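Uncharacterized protein (Sinorhizobium meliloti, PDB 3U5R) is of unknown function but belongs to the AhpC/TSA family of thioredoxin-fold proteins and may act as an antioxidant oxidoreductase. Local coordinates at residues A[35-40]-A[153-158]; A[71-76]-A[164-169]; A[64-69]-A[96-101]. One frame throughout, in Å; residues are numbered along the deposited sequence.

Contact 1: A[35-40]-A[153-158]; sequences GTRAAD and ERRLVY
Glu153 O lies over one face of the Arg37 guanidinium, where a loop from the N-terminal part of the chain crosses the start of an edge strand in a thioredoxin-like sheet. The two atoms that come closest there, Arg37 NH2 and Glu153 O, are 2.8 Å apart, but the N-H points poorly and no bond is made. The same oxygen accepts from Arg155 NE at 2.9 Å, in the plane of the Arg155 guanidinium. At Arg154 the backbone carbonyl takes Ala38 N at 3.2 Å, while Arg154 CB abuts the edge of the Arg37 guanidinium, 3.3 Å from Arg37 NH2. Bent at chi2 (-59°), the Arg154 side chain then leads away from the loop to Ser59 O. Arg155 pairs with Arg37 in a single backbone bridge. Their guanidinium planes differ by 34°, with Arg155 NE above a face of the Arg37 group near its rim; Arg37 NH1 and Arg155 NH2, 3.7 Å apart, are like charges held close. Arg155 NH1 also reaches a water that donates to Gly35 O, so the side chain is tied to the loop indirectly. Leu156, where strand 156-160 begins, bonds through both its backbone N and its backbone O: the N donates to Thr36 O at 2.8 Å, and the O receives Gly35 N, likewise at 2.8 Å, in the carbonyl plane on a lone pair.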
ATOM      1  N   GLY A  35       7.253 -11.247  -9.902  1.00 16.70           N
ATOM      2  CA  GLY A  35       6.549 -11.781 -11.052  1.00 18.91           C
ATOM      3  C   GLY A  35       5.156 -12.242 -10.713  1.00 18.61           C
ATOM      4  O   GLY A  35       4.329 -12.412 -11.609  1.00 19.28           O
ATOM      5  N   THR A  36       4.872 -12.435  -9.425  1.00 17.60           N
ATOM      6  CA  THR A  36       3.596 -12.956  -9.033  1.00 20.10           C
ATOM      7  C   THR A  36       2.525 -11.986  -9.562  1.00 20.00           C
ATOM      8  O   THR A  36       2.695 -10.739  -9.493  1.00 17.96           O
ATOM      9  CB  THR A  36       3.535 -13.067  -7.464  1.00 20.82           C
ATOM     10  OG1 THR A  36       4.589 -13.954  -7.061  1.00 23.06           O
ATOM     11  CG2 THR A  36       2.193 -13.626  -6.982  1.00 24.17           C
ATOM     12  N   ARG A  37       1.430 -12.521 -10.086  1.00 19.15           N
ATOM     13  CA  ARG A  37       0.295 -11.672 -10.540  1.00 19.77           C
ATOM     14  C   ARG A  37      -0.437 -10.998  -9.351  1.00 17.71           C
ATOM     15  O   ARG A  37      -0.531 -11.577  -8.279  1.00 18.99           O
ATOM     16  CB  ARG A  37      -0.715 -12.554 -11.246  1.00 21.59           C
ATOM     17  CG  ARG A  37      -0.333 -12.844 -12.645  1.00 28.27           C
ATOM     18  CD  ARG A  37      -1.588 -12.604 -13.490  1.00 44.64           C
ATOM     19  NE  ARG A  37      -1.842 -11.164 -13.702  1.00 48.80           N
ATOM     20  CZ  ARG A  37      -2.093 -10.643 -14.904  1.00 56.49           C
ATOM     21  NH1 ARG A  37      -2.129 -11.442 -15.994  1.00 59.33           N
ATOM     22  NH2 ARG A  37      -2.321  -9.339 -15.033  1.00 57.52           N
ATOM     23  N   ALA A  38      -0.906  -9.773  -9.551  1.00 16.63           N
ATOM     24  CA  ALA A  38      -1.723  -9.060  -8.583  1.00 16.54           C
ATOM     25  C   ALA A  38      -3.059  -9.820  -8.476  1.00 17.51           C
ATOM     26  O   ALA A  38      -3.671 -10.142  -9.493  1.00 14.46           O
ATOM     27  CB  ALA A  38      -1.988  -7.660  -9.133  1.00 17.50           C
ATOM     28  N   ALA A  39      -3.488 -10.139  -7.263  1.00 17.81           N
ATOM     29  CA  ALA A  39      -4.719 -10.871  -7.094  1.00 19.28           C
ATOM     30  C   ALA A  39      -5.862  -9.863  -7.257  1.00 19.62           C
ATOM     31  O   ALA A  39      -5.724  -8.668  -6.878  1.00 18.80           O
ATOM     32  CB  ALA A  39      -4.762 -11.464  -5.699  1.00 19.72           C
ATOM     33  N   ASP A  40      -6.982 -10.334  -7.798  1.00 18.91           N
ATOM     34  CA  ASP A  40      -8.108  -9.464  -8.021  1.00 21.42           C
ATOM     35  C   ASP A  40      -8.862  -9.278  -6.701  1.00 20.93           C
ATOM     36  O   ASP A  40      -8.688 -10.062  -5.760  1.00 20.44           O
ATOM     37  CB  ASP A  40      -9.041  -9.948  -9.124  1.00 23.79           C
ATOM     38  CG  ASP A  40      -9.819  -8.742  -9.812  1.00 29.26           C
ATOM     39  OD1 ASP A  40      -9.880  -7.581  -9.297  1.00 22.56           O
ATOM     40  OD2 ASP A  40     -10.349  -8.972 -10.909  1.00 39.98           O
ATOM     41  N   GLU A 153       1.523  -5.478 -16.998  1.00 19.47           N
ATOM     42  CA  GLU A 153       0.809  -6.765 -17.053  1.00 19.17           C
ATOM     43  C   GLU A 153       0.578  -7.279 -15.683  1.00 19.30           C
ATOM     44  O   GLU A 153       0.327  -8.448 -15.492  1.00 18.76           O
ATOM     45  CB  GLU A 153       1.613  -7.772 -17.912  1.00 20.73           C
ATOM     46  CG  GLU A 153       1.817  -7.199 -19.327  1.00 23.28           C
ATOM     47  CD  GLU A 153       0.551  -7.287 -20.206  1.00 34.18           C
ATOM     48  OE1 GLU A 153      -0.513  -7.815 -19.751  1.00 34.68           O
ATOM     49  OE2 GLU A 153       0.647  -6.859 -21.391  1.00 39.80           O
ATOM     50  N   ARG A 154       0.613  -6.364 -14.693  1.00 18.71           N
ATOM     51  CA  ARG A 154       0.245  -6.674 -13.336  1.00 15.11           C
ATOM     52  C   ARG A 154       1.053  -7.810 -12.800  1.00 14.99           C
ATOM     53  O   ARG A 154       0.536  -8.672 -12.134  1.00 13.24           O
ATOM     54  CB  ARG A 154      -1.258  -6.880 -13.177  1.00 17.50           C
ATOM     55  CG  ARG A 154      -2.052  -5.583 -13.563  1.00 21.57           C
ATOM     56  CD  ARG A 154      -1.633  -4.355 -12.698  1.00 18.75           C
ATOM     57  NE  ARG A 154      -2.485  -3.204 -13.013  1.00 16.34           N
ATOM     58  CZ  ARG A 154      -2.101  -2.083 -13.629  1.00 15.56           C
ATOM     59  NH1 ARG A 154      -0.805  -1.838 -13.939  1.00 14.46           N
ATOM     60  NH2 ARG A 154      -3.022  -1.131 -13.840  1.00 16.69           N
ATOM     61  N   ARG A 155       2.356  -7.794 -13.094  1.00 13.09           N
ATOM     62  CA  ARG A 155       3.271  -8.710 -12.452  1.00 12.75           C
ATOM     63  C   ARG A 155       4.072  -7.954 -11.382  1.00 12.46           C
ATOM     64  O   ARG A 155       4.493  -6.805 -11.637  1.00 11.39           O
ATOM     65  CB  ARG A 155       4.263  -9.302 -13.456  1.00 10.01           C
ATOM     66  CG  ARG A 155       3.590  -9.800 -14.737  1.00 11.27           C
ATOM     67  CD  ARG A 155       2.427 -10.826 -14.448  1.00 14.27           C
ATOM     68  NE  ARG A 155       1.652 -11.076 -15.692  1.00 17.26           N
ATOM     69  CZ  ARG A 155       1.832 -12.111 -16.562  1.00 20.87           C
ATOM     70  NH1 ARG A 155       2.741 -13.110 -16.336  1.00 17.49           N
ATOM     71  NH2 ARG A 155       1.074 -12.161 -17.686  1.00 13.93           N
ATOM     72  N   LEU A 156       4.335  -8.611 -10.252  1.00 11.88           N
ATOM     73  CA  LEU A 156       5.007  -7.904  -9.133  1.00 13.92           C
ATOM     74  C   LEU A 156       6.449  -7.552  -9.467  1.00 14.19           C
ATOM     75  O   LEU A 156       7.250  -8.435  -9.813  1.00 13.06           O
ATOM     76  CB  LEU A 156       4.979  -8.753  -7.863  1.00 13.09           C
ATOM     77  CG  LEU A 156       5.571  -8.158  -6.559  1.00 12.52           C
ATOM     78  CD1 LEU A 156       4.702  -7.010  -6.023  1.00  5.75           C
ATOM     79  CD2 LEU A 156       5.662  -9.275  -5.479  1.00 12.35           C
ATOM     80  N   VAL A 157       6.803  -6.270  -9.389  1.00 11.67           N
ATOM     81  CA  VAL A 157       8.158  -5.836  -9.702  1.00 11.71           C
ATOM     82  C   VAL A 157       8.884  -5.253  -8.550  1.00 12.56           C
ATOM     83  O   VAL A 157      10.118  -5.183  -8.583  1.00 12.20           O
ATOM     84  CB  VAL A 157       8.221  -4.811 -10.850  1.00 12.62           C
ATOM     85  CG1 VAL A 157       7.901  -5.509 -12.248  1.00 13.99           C
ATOM     86  CG2 VAL A 157       7.193  -3.583 -10.633  1.00 12.37           C
ATOM     87  N   TYR A 158       8.152  -4.786  -7.525  1.00 11.21           N
ATOM     88  CA  TYR A 158       8.858  -4.306  -6.337  1.00 13.15           C
ATOM     89  C   TYR A 158       7.998  -4.618  -5.140  1.00 13.03           C
ATOM     90  O   TYR A 158       6.777  -4.427  -5.194  1.00 13.01           O
ATOM     91  CB  TYR A 158       9.158  -2.773  -6.412  1.00 11.29           C
ATOM     92  CG  TYR A 158       9.790  -2.201  -5.130  1.00 14.18           C
ATOM     93  CD1 TYR A 158      11.182  -2.149  -4.997  1.00 12.79           C
ATOM     94  CD2 TYR A 158       9.012  -1.735  -4.059  1.00 13.95           C
ATOM     95  CE1 TYR A 158      11.807  -1.631  -3.821  1.00 14.69           C
ATOM     96  CE2 TYR A 158       9.626  -1.185  -2.857  1.00 14.83           C
ATOM     97  CZ  TYR A 158      10.998  -1.155  -2.763  1.00 14.81           C
ATOM     98  OH  TYR A 158      11.624  -0.696  -1.675  1.00 15.82           O
TER
HETATM   99  O   HOH W   1       5.090 -13.365 -14.484  1.00 23.67           O

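Contact 2: A[71-76]-A[164-169]; sequences CPFVVL and DARPGN
The carbonyl oxygen of Ala165 accepts Arg166 NH1 at 3.0 Å and, from across the contact, meets Leu76 CD2 at 3.7 Å. The donor stands well above the carbonyl plane, yet the oxygen lies within the plane of the guanidinium, which is held further by Asp163 O at NH1 and by Gln161 OE1 at NH2. Arg166 also opens a type II beta turn that closes at Asn169. The Asn169 side chain folds back on the segment, ND2 donating in plane to Asp164 O and OD1 receiving Arg166 N, although the latter approaches from above the amide carbonyl. Against this stiffened loop the helical segment offers carbon. Pro167 sets its CG over one face of the Phe73 ring, toward the rim, the two side chains crossing at about a right angle: CG stands 4.0 Å from the ring centroid, a CH-pi contact 16° off the ring normal, and Pro167 CD comes within 3.4 Å of Phe73 CD2. The Arg166 CD methylene lies at the edge of that aromatic ring. Leu76 extends its CG away from the backbone N (chi1 -178°), which carries CD2 to the Arg166-Pro167 peptide, 3.6 Å from Arg166 C, and on to Ala165 CB at 4.1 Å. Cys71, at the N-cap of the helix, has its SG in the plane of the Phe73 ring; redox cysteines of thioredoxin-fold proteins commonly occupy such a helix start, though no role is established here. Around the contact, Val173 touches both Leu76 and Ala165, strand 199-202 supplies Ile199 to Phe73 and Arg166, and helix 72-75 rests its Val74 on strand 143-144.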
ATOM      1  N   CYS A  71      -1.014   2.538  13.209  1.00 22.20           N
ATOM      2  CA  CYS A  71       0.351   2.001  13.230  1.00 20.55           C
ATOM      3  C   CYS A  71       1.467   3.131  13.122  1.00 17.81           C
ATOM      4  O   CYS A  71       1.470   3.893  12.182  1.00 17.81           O
ATOM      5  CB  CYS A  71       0.505   0.979  12.064  1.00 19.63           C
ATOM      6  SG  CYS A  71       2.243   0.514  11.854  1.00 25.49           S
ATOM      7  N   PRO A  72       2.422   3.251  14.103  1.00 19.64           N
ATOM      8  CA  PRO A  72       3.545   4.253  14.035  1.00 18.52           C
ATOM      9  C   PRO A  72       4.381   4.188  12.773  1.00 16.66           C
ATOM     10  O   PRO A  72       4.880   5.220  12.278  1.00 18.12           O
ATOM     11  CB  PRO A  72       4.441   3.903  15.227  1.00 19.98           C
ATOM     12  CG  PRO A  72       3.525   3.175  16.169  1.00 21.43           C
ATOM     13  CD  PRO A  72       2.507   2.433  15.334  1.00 19.97           C
ATOM     14  N   PHE A  73       4.513   3.020  12.187  1.00 14.60           N
ATOM     15  CA  PHE A  73       5.281   2.936  10.927  1.00 14.86           C
ATOM     16  C   PHE A  73       4.536   3.517   9.754  1.00 14.83           C
ATOM     17  O   PHE A  73       5.183   4.026   8.812  1.00 16.13           O
ATOM     18  CB  PHE A  73       5.686   1.465  10.628  1.00 14.84           C
ATOM     19  CG  PHE A  73       6.573   0.920  11.657  1.00 17.68           C
ATOM     20  CD1 PHE A  73       6.059   0.514  12.870  1.00 20.51           C
ATOM     21  CD2 PHE A  73       7.955   0.904  11.445  1.00 17.32           C
ATOM     22  CE1 PHE A  73       6.915   0.064  13.857  1.00 19.76           C
ATOM     23  CE2 PHE A  73       8.830   0.473  12.430  1.00 16.90           C
ATOM     24  CZ  PHE A  73       8.297   0.074  13.632  1.00 17.86           C
ATOM     25  N   VAL A  74       3.193   3.445   9.771  1.00 14.46           N
ATOM     26  CA  VAL A  74       2.444   4.165   8.781  1.00 15.20           C
ATOM     27  C   VAL A  74       2.327   5.662   9.090  1.00 17.26           C
ATOM     28  O   VAL A  74       2.402   6.481   8.191  1.00 17.31           O
ATOM     29  CB  VAL A  74       1.038   3.547   8.652  1.00 17.57           C
ATOM     30  CG1 VAL A  74       0.093   4.421   7.736  1.00 12.50           C
ATOM     31  CG2 VAL A  74       1.183   2.112   8.115  1.00 17.13           C
ATOM     32  N   VAL A  75       2.067   6.017  10.363  1.00 17.81           N
ATOM     33  CA  VAL A  75       2.051   7.455  10.781  1.00 17.48           C
ATOM     34  C   VAL A  75       3.291   8.200  10.279  1.00 17.35           C
ATOM     35  O   VAL A  75       3.215   9.299   9.658  1.00 16.40           O
ATOM     36  CB  VAL A  75       1.816   7.580  12.361  1.00 16.53           C
ATOM     37  CG1 VAL A  75       2.148   9.048  12.944  1.00 20.13           C
ATOM     38  CG2 VAL A  75       0.322   7.128  12.714  1.00 17.70           C
ATOM     39  N   LEU A  76       4.452   7.585  10.477  1.00 16.45           N
ATOM     40  CA  LEU A  76       5.692   8.141   9.919  1.00 18.11           C
ATOM     41  C   LEU A  76       5.634   8.632   8.435  1.00 18.08           C
ATOM     42  O   LEU A  76       6.221   9.681   8.094  1.00 19.10           O
ATOM     43  CB  LEU A  76       6.821   7.113  10.062  1.00 16.74           C
ATOM     44  CG  LEU A  76       8.184   7.568   9.564  1.00 21.21           C
ATOM     45  CD1 LEU A  76       8.914   8.561  10.514  1.00 22.79           C
ATOM     46  CD2 LEU A  76       9.014   6.309   9.364  1.00 17.00           C
ATOM     47  N   ASP A 164      14.234   4.267   3.585  1.00 17.18           N
ATOM     48  CA  ASP A 164      15.036   3.739   4.720  1.00 20.38           C
ATOM     49  C   ASP A 164      14.532   4.330   6.077  1.00 19.36           C
ATOM     50  O   ASP A 164      15.078   3.983   7.148  1.00 19.36           O
ATOM     51  CB  ASP A 164      16.559   4.120   4.568  1.00 22.15           C
ATOM     52  CG  ASP A 164      17.333   3.307   3.473  1.00 34.19           C
ATOM     53  OD1 ASP A 164      17.055   2.090   3.309  1.00 40.57           O
ATOM     54  OD2 ASP A 164      18.311   3.881   2.810  1.00 37.26           O
ATOM     55  N   ALA A 165      13.564   5.256   6.051  1.00 18.24           N
ATOM     56  CA  ALA A 165      13.110   5.906   7.292  1.00 16.90           C
ATOM     57  C   ALA A 165      12.340   4.917   8.179  1.00 17.91           C
ATOM     58  O   ALA A 165      11.492   4.080   7.693  1.00 16.31           O
ATOM     59  CB  ALA A 165      12.254   7.150   6.986  1.00 16.51           C
ATOM     60  N   ARG A 166      12.605   5.012   9.490  1.00 15.59           N
ATOM     61  CA  ARG A 166      11.882   4.229  10.507  1.00 15.54           C
ATOM     62  C   ARG A 166      11.570   5.142  11.688  1.00 14.39           C
ATOM     63  O   ARG A 166      12.235   6.139  11.854  1.00 13.00           O
ATOM     64  CB  ARG A 166      12.763   3.036  11.021  1.00 14.63           C
ATOM     65  CG  ARG A 166      13.223   2.038   9.878  1.00 17.66           C
ATOM     66  CD  ARG A 166      12.035   1.126   9.376  1.00 16.13           C
ATOM     67  NE  ARG A 166      12.459   0.124   8.377  1.00 17.95           N
ATOM     68  CZ  ARG A 166      12.594   0.306   7.054  1.00 21.90           C
ATOM     69  NH1 ARG A 166      12.380   1.510   6.507  1.00 16.83           N
ATOM     70  NH2 ARG A 166      12.986  -0.734   6.245  1.00 17.48           N
ATOM     71  N   PRO A 167      10.529   4.854  12.462  1.00 15.53           N
ATOM     72  CA  PRO A 167      10.237   5.781  13.579  1.00 16.55           C
ATOM     73  C   PRO A 167      11.469   5.892  14.503  1.00 15.96           C
ATOM     74  O   PRO A 167      11.958   4.849  14.955  1.00 17.52           O
ATOM     75  CB  PRO A 167       9.160   5.043  14.322  1.00 16.42           C
ATOM     76  CG  PRO A 167       8.477   4.293  13.228  1.00 16.21           C
ATOM     77  CD  PRO A 167       9.479   3.830  12.320  1.00 15.97           C
ATOM     78  N   GLY A 168      11.971   7.112  14.698  1.00 16.05           N
ATOM     79  CA  GLY A 168      13.074   7.392  15.639  1.00 14.56           C
ATOM     80  C   GLY A 168      14.446   7.151  15.060  1.00 15.90           C
ATOM     81  O   GLY A 168      15.444   7.339  15.789  1.00 15.41           O
ATOM     82  N   ASN A 169      14.542   6.740  13.769  1.00 13.45           N
ATOM     83  CA  ASN A 169      15.923   6.482  13.221  1.00 14.90           C
ATOM     84  C   ASN A 169      16.560   7.701  12.602  1.00 15.03           C
ATOM     85  O   ASN A 169      17.658   7.621  12.067  1.00 15.64           O
ATOM     86  CB  ASN A 169      16.040   5.232  12.273  1.00 13.04           C
ATOM     87  CG  ASN A 169      15.622   5.499  10.830  1.00 14.44           C
ATOM     88  OD1 ASN A 169      15.074   6.549  10.472  1.00 12.13           O
ATOM     89  ND2 ASN A 169      15.896   4.509   9.970  1.00 14.42           N
TER

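Contact 3: A[64-69]-A[96-101]; sequences VAFISN and VAINSN
The Phe66 ring takes Ser100 OG at its edge, in plane and 3.6 Å from CD1, while Ile98 CG2 approaches it obliquely, 4.0 Å from CE1. Farther along, the amides of Asn69 and Asn99 are turned 55° against each other, each serving other partners: Asn69 OD1 accepts from Tyr127 OH, and Asn99 ND2 donates to Glu109. These groups belong to two neighbouring parallel strands of the central thioredoxin-like sheet and the loops that follow them. Ala65 bonds both ways, its N to Val96 O at 2.9 Å and its O to Ile98 N at 2.8 Å; Ile67 N then reaches Ile98 O at 3.0 Å. On the face bearing Phe66, Val64 CG2 meets Val96 CG1 at 3.6 Å, and Ile98 CD1 touches Val64 CG1. The other face carries Ala65 and Ala97, with Ile67 CD1 beside Ala97 CB. As the chains diverge, a water takes over, donating to Ile67 O and accepting from Ser100 N, and Asn99 OD1 forms an Asx turn with Asn101 N. Apolar side chains thus pack along the paired strands, whereas beyond them buried polar atoms find separate partners: Ile67 O and Ser100 N the water, Ser100 OG Asp130.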
ATOM      1  N   VAL A  64      -0.264  -1.393  -4.671  1.00 11.90           N
ATOM      2  CA  VAL A  64      -1.256  -1.841  -3.730  1.00 11.46           C
ATOM      3  C   VAL A  64      -0.561  -1.750  -2.383  1.00 13.45           C
ATOM      4  O   VAL A  64       0.516  -2.359  -2.193  1.00 13.39           O
ATOM      5  CB  VAL A  64      -1.708  -3.277  -3.986  1.00 13.92           C
ATOM      6  CG1 VAL A  64      -2.773  -3.705  -2.900  1.00 13.36           C
ATOM      7  CG2 VAL A  64      -2.295  -3.408  -5.402  1.00 10.73           C
ATOM      8  N   ALA A  65      -1.149  -0.994  -1.432  1.00 12.11           N
ATOM      9  CA  ALA A  65      -0.458  -0.693  -0.181  1.00 12.49           C
ATOM     10  C   ALA A  65      -1.304  -1.053   0.962  1.00 11.72           C
ATOM     11  O   ALA A  65      -2.442  -0.527   1.082  1.00 14.64           O
ATOM     12  CB  ALA A  65      -0.114   0.890  -0.136  1.00 13.88           C
ATOM     13  N   PHE A  66      -0.853  -1.973   1.806  1.00 11.18           N
ATOM     14  CA  PHE A  66      -1.634  -2.308   3.002  1.00 11.98           C
ATOM     15  C   PHE A  66      -1.186  -1.398   4.140  1.00 14.86           C
ATOM     16  O   PHE A  66      -0.037  -1.440   4.561  1.00 14.59           O
ATOM     17  CB  PHE A  66      -1.458  -3.793   3.383  1.00 11.72           C
ATOM     18  CG  PHE A  66      -2.035  -4.707   2.357  1.00 11.27           C
ATOM     19  CD1 PHE A  66      -3.309  -5.232   2.511  1.00 12.56           C
ATOM     20  CD2 PHE A  66      -1.345  -4.948   1.187  1.00 11.98           C
ATOM     21  CE1 PHE A  66      -3.873  -6.032   1.529  1.00 13.86           C
ATOM     22  CE2 PHE A  66      -1.909  -5.760   0.170  1.00 13.78           C
ATOM     23  CZ  PHE A  66      -3.154  -6.312   0.363  1.00 13.35           C
ATOM     24  N   ILE A  67      -2.087  -0.551   4.618  1.00 15.18           N
ATOM     25  CA  ILE A  67      -1.719   0.395   5.646  1.00 14.87           C
ATOM     26  C   ILE A  67      -2.715   0.327   6.829  1.00 15.90           C
ATOM     27  O   ILE A  67      -3.528  -0.583   6.908  1.00 14.35           O
ATOM     28  CB  ILE A  67      -1.600   1.833   5.056  1.00 15.73           C
ATOM     29  CG1 ILE A  67      -2.917   2.300   4.429  1.00 16.14           C
ATOM     30  CG2 ILE A  67      -0.547   1.889   4.016  1.00 13.03           C
ATOM     31  CD1 ILE A  67      -2.820   3.777   4.069  1.00 11.67           C
ATOM     32  N   SER A  68      -2.669   1.321   7.706  1.00 16.16           N
ATOM     33  CA  SER A  68      -3.393   1.312   8.943  1.00 17.49           C
ATOM     34  C   SER A  68      -3.597   2.826   9.312  1.00 17.87           C
ATOM     35  O   SER A  68      -2.883   3.702   8.786  1.00 16.21           O
ATOM     36  CB  SER A  68      -2.545   0.602  10.028  1.00 18.47           C
ATOM     37  OG  SER A  68      -2.840   1.102  11.336  1.00 24.64           O
ATOM     38  N   ASN A  69      -4.600   3.110  10.132  1.00 18.31           N
ATOM     39  CA  ASN A  69      -4.834   4.462  10.619  1.00 21.69           C
ATOM     40  C   ASN A  69      -3.988   4.853  11.848  1.00 23.70           C
ATOM     41  O   ASN A  69      -3.864   6.056  12.128  1.00 26.68           O
ATOM     42  CB  ASN A  69      -6.333   4.651  10.982  1.00 20.69           C
ATOM     43  CG  ASN A  69      -7.233   4.504   9.751  1.00 22.99           C
ATOM     44  OD1 ASN A  69      -6.800   4.826   8.606  1.00 18.01           O
ATOM     45  ND2 ASN A  69      -8.423   3.960   9.947  1.00 18.42           N
ATOM     46  N   VAL A  96      -3.566   2.096  -4.754  1.00 15.93           N
ATOM     47  CA  VAL A  96      -4.745   1.665  -3.980  1.00 16.28           C
ATOM     48  C   VAL A  96      -4.261   1.308  -2.634  1.00 15.54           C
ATOM     49  O   VAL A  96      -3.386   0.414  -2.543  1.00 15.49           O
ATOM     50  CB  VAL A  96      -5.471   0.469  -4.622  1.00 20.00           C
ATOM     51  CG1 VAL A  96      -4.475  -0.613  -5.009  1.00 20.00           C
ATOM     52  CG2 VAL A  96      -6.528  -0.083  -3.676  1.00 20.00           C
ATOM     53  N   ALA A  97      -4.855   1.903  -1.589  1.00 13.93           N
ATOM     54  CA  ALA A  97      -4.536   1.525  -0.230  1.00 13.20           C
ATOM     55  C   ALA A  97      -5.608   0.695   0.414  1.00 11.92           C
ATOM     56  O   ALA A  97      -6.771   0.932   0.163  1.00 10.26           O
ATOM     57  CB  ALA A  97      -4.282   2.807   0.640  1.00 14.37           C
ATOM     58  N   ILE A  98      -5.241  -0.225   1.307  1.00 11.44           N
ATOM     59  CA  ILE A  98      -6.196  -1.179   1.863  1.00 12.79           C
ATOM     60  C   ILE A  98      -5.930  -1.296   3.382  1.00 14.27           C
ATOM     61  O   ILE A  98      -4.793  -1.443   3.805  1.00 14.89           O
ATOM     62  CB  ILE A  98      -6.053  -2.594   1.216  1.00 12.69           C
ATOM     63  CG1 ILE A  98      -6.406  -2.521  -0.281  1.00 13.64           C
ATOM     64  CG2 ILE A  98      -6.991  -3.621   1.941  1.00 12.29           C
ATOM     65  CD1 ILE A  98      -5.978  -3.806  -1.076  1.00 14.61           C
ATOM     66  N   ASN A  99      -6.968  -1.198   4.173  1.00 11.93           N
ATOM     67  CA  ASN A  99      -6.820  -1.370   5.604  1.00 14.51           C
ATOM     68  C   ASN A  99      -7.473  -2.716   5.892  1.00 15.41           C
ATOM     69  O   ASN A  99      -8.727  -2.826   5.797  1.00 15.40           O
ATOM     70  CB  ASN A  99      -7.567  -0.241   6.326  1.00 13.03           C
ATOM     71  CG  ASN A  99      -7.388  -0.297   7.793  1.00 15.44           C
ATOM     72  OD1 ASN A  99      -7.508  -1.378   8.421  1.00 17.22           O
ATOM     73  ND2 ASN A  99      -7.043   0.856   8.379  1.00 13.89           N
ATOM     74  N   SER A 100      -6.680  -3.732   6.208  1.00 14.80           N
ATOM     75  CA  SER A 100      -7.239  -5.064   6.501  1.00 17.25           C
ATOM     76  C   SER A 100      -7.309  -5.370   7.977  1.00 18.65           C
ATOM     77  O   SER A 100      -7.627  -6.500   8.333  1.00 18.73           O
ATOM     78  CB  SER A 100      -6.409  -6.193   5.889  1.00 19.14           C
ATOM     79  OG  SER A 100      -6.228  -5.902   4.549  1.00 20.61           O
ATOM     80  N   ASN A 101      -7.043  -4.373   8.821  1.00 17.53           N
ATOM     81  CA  ASN A 101      -6.963  -4.638  10.236  1.00 19.73           C
ATOM     82  C   ASN A 101      -8.368  -4.864  10.888  1.00 21.76           C
ATOM     83  O   ASN A 101      -9.358  -4.192  10.554  1.00 18.29           O
ATOM     84  CB  ASN A 101      -6.223  -3.501  10.941  1.00 19.55           C
ATOM     85  CG  ASN A 101      -4.704  -3.584  10.793  1.00 18.63           C
ATOM     86  OD1 ASN A 101      -3.998  -2.696  11.250  1.00 27.49           O
ATOM     87  ND2 ASN A 101      -4.196  -4.622  10.177  1.00 16.12           N
TER
HETATM   88  O   HOH W   2      -4.013  -3.214   6.619  1.00 23.75           O

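In the fold
Burial orders the three contacts. Contact 3 lies wholly in the core, contact 1 is half exposed, and contact 2 sits at the surface. Contacts 1 and 3 both reach the mixed sheet, one at its outermost strand 156-160 and the other between inner strands, with centres about 17 Å apart; both rely on backbone hydrogen bonds, but arginines gather at the edge where valine, isoleucine and phenylalanine fill the interior. Contact 2, on the opposite side of the chain's centre from contact 1, joins helix to loop by van der Waals and CH-pi contacts, without hydrogen bonds between the two segments. It nevertheless adjoins contact 3, since helix 72-75 follows strand 61-66 and Val74 CG1 packs 3.2 Å from Ser68 O.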